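Local coordinates for chitin deacetylase 1 (Bombyx mori, PDB 5ZNT), which removes acetyl groups from the N-acetylglucosamine residues of chitin, a zinc-dependent hydrolysis that yields chitosan and acetate, at residues 240-251 with 279-290. Numbering follows the deposited sequence.
Sequences ILTGDQFYNFLN and EFLEAFLYWIDE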
loop_
_atom_site.group_PDB
_atom_site.type_symbol
_atom_site.label_atom_id
_atom_site.label_comp_id
_atom_site.label_asym_id
_atom_site.label_seq_id
_atom_site.Cartn_x
_atom_site.Cartn_y
_atom_site.Cartn_z
ATOM N N ILE A 240 -12.477 18.148 -1.579
ATOM C CA ILE A 240 -12.829 17.541 -2.860
ATOM C C ILE A 240 -14.298 17.127 -2.811
ATOM O O ILE A 240 -14.640 16.110 -2.204
ATOM C CB ILE A 240 -11.940 16.335 -3.183
ATOM C CG1 ILE A 240 -10.467 16.731 -3.249
ATOM C CG2 ILE A 240 -12.390 15.675 -4.492
ATOM C CD1 ILE A 240 -9.570 15.539 -3.509
ATOM N N LEU A 241 -15.163 17.892 -3.483
ATOM C CA LEU A 241 -16.598 17.640 -3.434
ATOM C C LEU A 241 -17.226 17.211 -4.753
ATOM O O LEU A 241 -18.296 16.590 -4.725
ATOM C CB LEU A 241 -17.338 18.887 -2.927
ATOM C CG LEU A 241 -16.853 19.330 -1.547
ATOM C CD1 LEU A 241 -17.174 20.794 -1.339
ATOM C CD2 LEU A 241 -17.410 18.444 -0.421
ATOM N N THR A 242 -16.612 17.511 -5.898
ATOM C CA THR A 242 -17.171 17.135 -7.189
ATOM C C THR A 242 -16.177 16.295 -7.982
ATOM O O THR A 242 -14.966 16.291 -7.709
ATOM C CB THR A 242 -17.554 18.363 -8.030
ATOM O OG1 THR A 242 -16.368 18.974 -8.546
ATOM C CG2 THR A 242 -18.337 19.379 -7.197
ATOM N N GLY A 243 -16.714 15.589 -8.982
ATOM C CA GLY A 243 -15.867 14.846 -9.902
ATOM C C GLY A 243 -14.872 15.719 -10.637
ATOM O O GLY A 243 -13.719 15.321 -10.835
ATOM N N ASP A 244 -15.290 16.921 -11.047
ATOM C CA ASP A 244 -14.367 17.824 -11.733
ATOM C C ASP A 244 -13.209 18.230 -10.835
ATOM O O ASP A 244 -12.057 18.292 -11.286
ATOM C CB ASP A 244 -15.096 19.075 -12.223
ATOM C CG ASP A 244 -14.354 19.760 -13.356
ATOM O OD1 ASP A 244 -14.262 19.136 -14.442
ATOM O OD2 ASP A 244 -13.840 20.897 -13.161
ATOM N N GLN A 245 -13.502 18.548 -9.569
ATOM C CA GLN A 245 -12.432 18.897 -8.638
ATOM C C GLN A 245 -11.454 17.740 -8.473
ATOM O O GLN A 245 -10.236 17.948 -8.456
ATOM C CB GLN A 245 -13.008 19.294 -7.277
ATOM C CG GLN A 245 -13.789 20.599 -7.268
ATOM C CD GLN A 245 -14.559 20.825 -5.962
ATOM O OE1 GLN A 245 -14.729 19.906 -5.158
ATOM N NE2 GLN A 245 -15.042 22.057 -5.762
ATOM N N PHE A 246 -11.983 16.519 -8.336
ATOM C CA PHE A 246 -11.147 15.329 -8.194
ATOM C C PHE A 246 -10.284 15.118 -9.433
ATOM O O PHE A 246 -9.086 14.826 -9.321
ATOM C CB PHE A 246 -12.036 14.106 -7.947
ATOM C CG PHE A 246 -11.272 12.843 -7.585
ATOM C CD1 PHE A 246 -10.056 12.911 -6.917
ATOM C CD2 PHE A 246 -11.778 11.601 -7.908
ATOM C CE1 PHE A 246 -9.364 11.757 -6.582
ATOM C CE2 PHE A 246 -11.074 10.429 -7.577
ATOM C CZ PHE A 246 -9.871 10.523 -6.921
ATOM N N TYR A 247 -10.875 15.280 -10.620
ATOM C CA TYR A 247 -10.113 15.154 -11.860
ATOM C C TYR A 247 -8.954 16.153 -11.894
ATOM O O TYR A 247 -7.800 15.774 -12.123
ATOM C CB TYR A 247 -11.055 15.313 -13.061
ATOM C CG TYR A 247 -10.312 15.388 -14.381
ATOM C CD1 TYR A 247 -9.830 14.235 -15.005
ATOM C CD2 TYR A 247 -10.058 16.620 -14.983
ATOM C CE1 TYR A 247 -9.125 14.315 -16.208
ATOM C CE2 TYR A 247 -9.354 16.710 -16.181
ATOM C CZ TYR A 247 -8.896 15.564 -16.782
ATOM O OH TYR A 247 -8.197 15.688 -17.951
ATOM N N ASN A 248 -9.222 17.428 -11.601
ATOM C CA ASN A 248 -8.139 18.414 -11.606
ATOM C C ASN A 248 -7.121 18.126 -10.508
ATOM O O ASN A 248 -5.916 18.309 -10.700
ATOM C CB ASN A 248 -8.716 19.826 -11.461
ATOM C CG ASN A 248 -9.635 20.198 -12.623
ATOM O OD1 ASN A 248 -9.400 19.795 -13.757
ATOM N ND2 ASN A 248 -10.685 20.942 -12.339
ATOM N N PHE A 249 -7.593 17.654 -9.354
ATOM C CA PHE A 249 -6.696 17.267 -8.268
ATOM C C PHE A 249 -5.741 16.155 -8.710
ATOM O O PHE A 249 -4.530 16.212 -8.442
ATOM C CB PHE A 249 -7.565 16.854 -7.077
ATOM C CG PHE A 249 -6.838 16.161 -5.970
ATOM C CD1 PHE A 249 -6.275 16.884 -4.935
ATOM C CD2 PHE A 249 -6.769 14.778 -5.937
ATOM C CE1 PHE A 249 -5.645 16.248 -3.890
ATOM C CE2 PHE A 249 -6.129 14.124 -4.887
ATOM C CZ PHE A 249 -5.571 14.863 -3.869
ATOM N N LEU A 250 -6.253 15.155 -9.429
ATOM C CA LEU A 250 -5.380 14.095 -9.926
ATOM C C LEU A 250 -4.373 14.626 -10.940
ATOM O O LEU A 250 -3.197 14.256 -10.895
ATOM C CB LEU A 250 -6.212 12.980 -10.548
ATOM C CG LEU A 250 -7.065 12.175 -9.574
ATOM C CD1 LEU A 250 -8.148 11.468 -10.367
ATOM C CD2 LEU A 250 -6.214 11.173 -8.774
ATOM N N ASN A 251 -4.809 15.487 -11.866
ATOM C CA ASN A 251 -3.868 16.057 -12.833
ATOM C C ASN A 251 -2.803 16.899 -12.156
ATOM O O ASN A 251 -1.620 16.792 -12.495
ATOM C CB ASN A 251 -4.603 16.899 -13.856
ATOM C CG ASN A 251 -5.140 16.075 -14.978
ATOM O OD1 ASN A 251 -4.675 14.954 -15.222
ATOM N ND2 ASN A 251 -6.130 16.606 -15.667
ATOM N N GLU A 279 -19.627 10.028 -8.891
ATOM C CA GLU A 279 -18.875 10.992 -9.697
ATOM C C GLU A 279 -17.375 10.904 -9.426
ATOM O O GLU A 279 -16.564 11.253 -10.294
ATOM C CB GLU A 279 -19.379 12.418 -9.454
ATOM C CG GLU A 279 -19.220 12.829 -8.007
ATOM C CD GLU A 279 -20.228 12.273 -6.988
ATOM O OE1 GLU A 279 -20.170 12.721 -5.774
ATOM O OE2 GLU A 279 -21.130 11.412 -7.298
ATOM N N PHE A 280 -16.983 10.475 -8.229
ATOM C CA PHE A 280 -15.558 10.303 -7.975
ATOM C C PHE A 280 -15.027 9.097 -8.736
ATOM O O PHE A 280 -13.968 9.175 -9.373
ATOM C CB PHE A 280 -15.271 10.162 -6.472
ATOM C CG PHE A 280 -15.603 11.404 -5.653
ATOM C CD1 PHE A 280 -15.806 12.635 -6.262
ATOM C CD2 PHE A 280 -15.692 11.333 -4.270
ATOM C CE1 PHE A 280 -16.108 13.773 -5.499
ATOM C CE2 PHE A 280 -15.984 12.457 -3.507
ATOM C CZ PHE A 280 -16.190 13.680 -4.120
ATOM N N LEU A 281 -15.749 7.980 -8.687
ATOM C CA LEU A 281 -15.338 6.824 -9.467
ATOM C C LEU A 281 -15.284 7.166 -10.952
ATOM O O LEU A 281 -14.317 6.819 -11.635
ATOM C CB LEU A 281 -16.284 5.648 -9.234
ATOM C CG LEU A 281 -15.950 4.382 -10.029
ATOM C CD1 LEU A 281 -14.550 3.875 -9.619
ATOM C CD2 LEU A 281 -16.995 3.310 -9.820
ATOM N N GLU A 282 -16.307 7.863 -11.461
ATOM C CA GLU A 282 -16.327 8.210 -12.880
ATOM C C GLU A 282 -15.140 9.092 -13.248
ATOM O O GLU A 282 -14.477 8.859 -14.264
ATOM C CB GLU A 282 -17.644 8.901 -13.237
ATOM C CG GLU A 282 -17.640 9.494 -14.646
ATOM C CD GLU A 282 -18.960 10.141 -15.024
ATOM O OE1 GLU A 282 -20.013 9.484 -14.878
ATOM O OE2 GLU A 282 -18.944 11.309 -15.454
ATOM N N ALA A 283 -14.843 10.097 -12.424
ATOM C CA ALA A 283 -13.700 10.963 -12.686
ATOM C C ALA A 283 -12.388 10.192 -12.595
ATOM O O ALA A 283 -11.462 10.429 -13.382
ATOM C CB ALA A 283 -13.706 12.145 -11.712
ATOM N N PHE A 284 -12.288 9.263 -11.649
ATOM C CA PHE A 284 -11.057 8.501 -11.483
ATOM C C PHE A 284 -10.791 7.632 -12.709
ATOM O O PHE A 284 -9.663 7.570 -13.211
ATOM C CB PHE A 284 -11.164 7.634 -10.224
ATOM C CG PHE A 284 -9.924 6.843 -9.910
ATOM C CD1 PHE A 284 -8.670 7.435 -9.957
ATOM C CD2 PHE A 284 -10.020 5.516 -9.549
ATOM C CE1 PHE A 284 -7.520 6.704 -9.657
ATOM C CE2 PHE A 284 -8.877 4.772 -9.242
ATOM C CZ PHE A 284 -7.626 5.374 -9.296
ATOM N N LEU A 285 -11.810 6.915 -13.172
ATOM C CA LEU A 285 -11.638 6.066 -14.341
ATOM C C LEU A 285 -11.360 6.899 -15.594
ATOM O O LEU A 285 -10.496 6.538 -16.406
ATOM C CB LEU A 285 -12.873 5.191 -14.519
ATOM C CG LEU A 285 -13.071 4.225 -13.346
ATOM C CD1 LEU A 285 -14.239 3.296 -13.584
ATOM C CD2 LEU A 285 -11.776 3.431 -13.085
ATOM N N TYR A 286 -12.077 8.010 -15.767
ATOM C CA TYR A 286 -11.774 8.910 -16.874
ATOM C C TYR A 286 -10.306 9.312 -16.846
ATOM O O TYR A 286 -9.605 9.247 -17.868
ATOM C CB TYR A 286 -12.674 10.143 -16.806
ATOM C CG TYR A 286 -12.500 11.072 -17.980
ATOM C CD1 TYR A 286 -11.444 11.975 -18.022
ATOM C CD2 TYR A 286 -13.388 11.046 -19.047
ATOM C CE1 TYR A 286 -11.266 12.823 -19.100
ATOM C CE2 TYR A 286 -13.226 11.899 -20.132
ATOM C CZ TYR A 286 -12.160 12.779 -20.155
ATOM O OH TYR A 286 -11.979 13.632 -21.234
ATOM N N TRP A 287 -9.823 9.722 -15.670
ATOM C CA TRP A 287 -8.431 10.122 -15.516
ATOM C C TRP A 287 -7.477 8.983 -15.860
ATOM O O TRP A 287 -6.516 9.172 -16.623
ATOM C CB TRP A 287 -8.197 10.613 -14.085
ATOM C CG TRP A 287 -6.797 11.045 -13.848
ATOM C CD1 TRP A 287 -6.235 12.245 -14.221
ATOM C CD2 TRP A 287 -5.756 10.300 -13.194
ATOM N NE1 TRP A 287 -4.919 12.281 -13.846
ATOM C CE2 TRP A 287 -4.598 11.107 -13.211
ATOM C CE3 TRP A 287 -5.689 9.026 -12.597
ATOM C CZ2 TRP A 287 -3.393 10.696 -12.658
ATOM C CZ3 TRP A 287 -4.487 8.622 -12.045
ATOM C CH2 TRP A 287 -3.351 9.451 -12.092
ATOM N N ILE A 288 -7.691 7.803 -15.268
ATOM C CA ILE A 288 -6.846 6.643 -15.554
ATOM C C ILE A 288 -6.784 6.383 -17.056
ATOM O O ILE A 288 -5.709 6.156 -17.622
ATOM C CB ILE A 288 -7.367 5.389 -14.827
ATOM C CG1 ILE A 288 -7.119 5.478 -13.329
ATOM C CG2 ILE A 288 -6.684 4.156 -15.370
ATOM C CD1 ILE A 288 -7.761 4.294 -12.573
ATOM N N ASP A 289 -7.937 6.354 -17.704
ATOM C CA ASP A 289 -7.965 6.027 -19.123
ATOM C C ASP A 289 -7.277 7.114 -19.945
ATOM O O ASP A 289 -6.548 6.821 -20.899
ATOM C CB ASP A 289 -9.403 5.833 -19.575
ATOM C CG ASP A 289 -10.026 4.572 -19.017
ATOM O OD1 ASP A 289 -9.280 3.613 -18.682
ATOM O OD2 ASP A 289 -11.267 4.531 -18.948
ATOM N N GLU A 290 -7.454 8.370 -19.553
ATOM C CA GLU A 290 -6.791 9.468 -20.238
ATOM C C GLU A 290 -5.275 9.422 -20.049
ATOM O O GLU A 290 -4.517 9.632 -21.004
ATOM C CB GLU A 290 -7.368 10.793 -19.749
ATOM C CG GLU A 290 -6.796 11.996 -20.493
ATOM C CD GLU A 290 -7.436 13.274 -20.058
ATOM O OE1 GLU A 290 -7.352 13.594 -18.854
ATOM O OE2 GLU A 290 -8.034 13.955 -20.917
HETATM O O HOH W 1 -4.970 13.811 -17.719
#
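Two neighbouring helices of the carbohydrate esterase 4 catalytic domain pack here, G243 against A283 and L250 against W287, with axes 8.4 Å apart and N-to-C directions 34° from parallel. G243 lets them close in: its CA lies 3.7 Å from E279 O, and a side chain there would hit that carbonyl. One turn on, the A283 methyl rests on G243 O at 3.3 Å. F280 slides its ring rim under the start of helix 243-251, its CE1 meeting the T242 carbonyl group and its CZ lying 3.5 Å from I240 O; T242 and Q245 close that helix end as a capping box. F246 turns its ring edge to F280 O, while L250 CD1 of its own helix sits over the centre of one face. Both helices lie against strand 265-270, which falls between them in sequence, outside the curled parallel sheet that forms the distorted beta/alpha barrel of CE4 deacetylases: F246 and F284 reach F269, and L250 and W287 reach L267. W287 has CG anti to its backbone N (chi1 -180°), which swings the indole under L250; CB of that leucine stands 3.5 Å from the centroid of the five-membered ring, almost straight above it, a CH-pi contact. The indole NE1 gives a weak, bent bond to N251 OD1. A phenylalanine in place of W287 would probably leave N251 OD1 without the indole N-H and open a gap where the larger ring had lain. Farther out, Y247 is a knob among A283, Y286, W287 and E290, the edge of Y286 directed at its face in an offset edge-to-face pair. Y247 OH meets E290 OE1 in a hydrogen bond modelled at a doubtfully short 2.4 Å. A water donates to both E290 OE1 and N251 OD1.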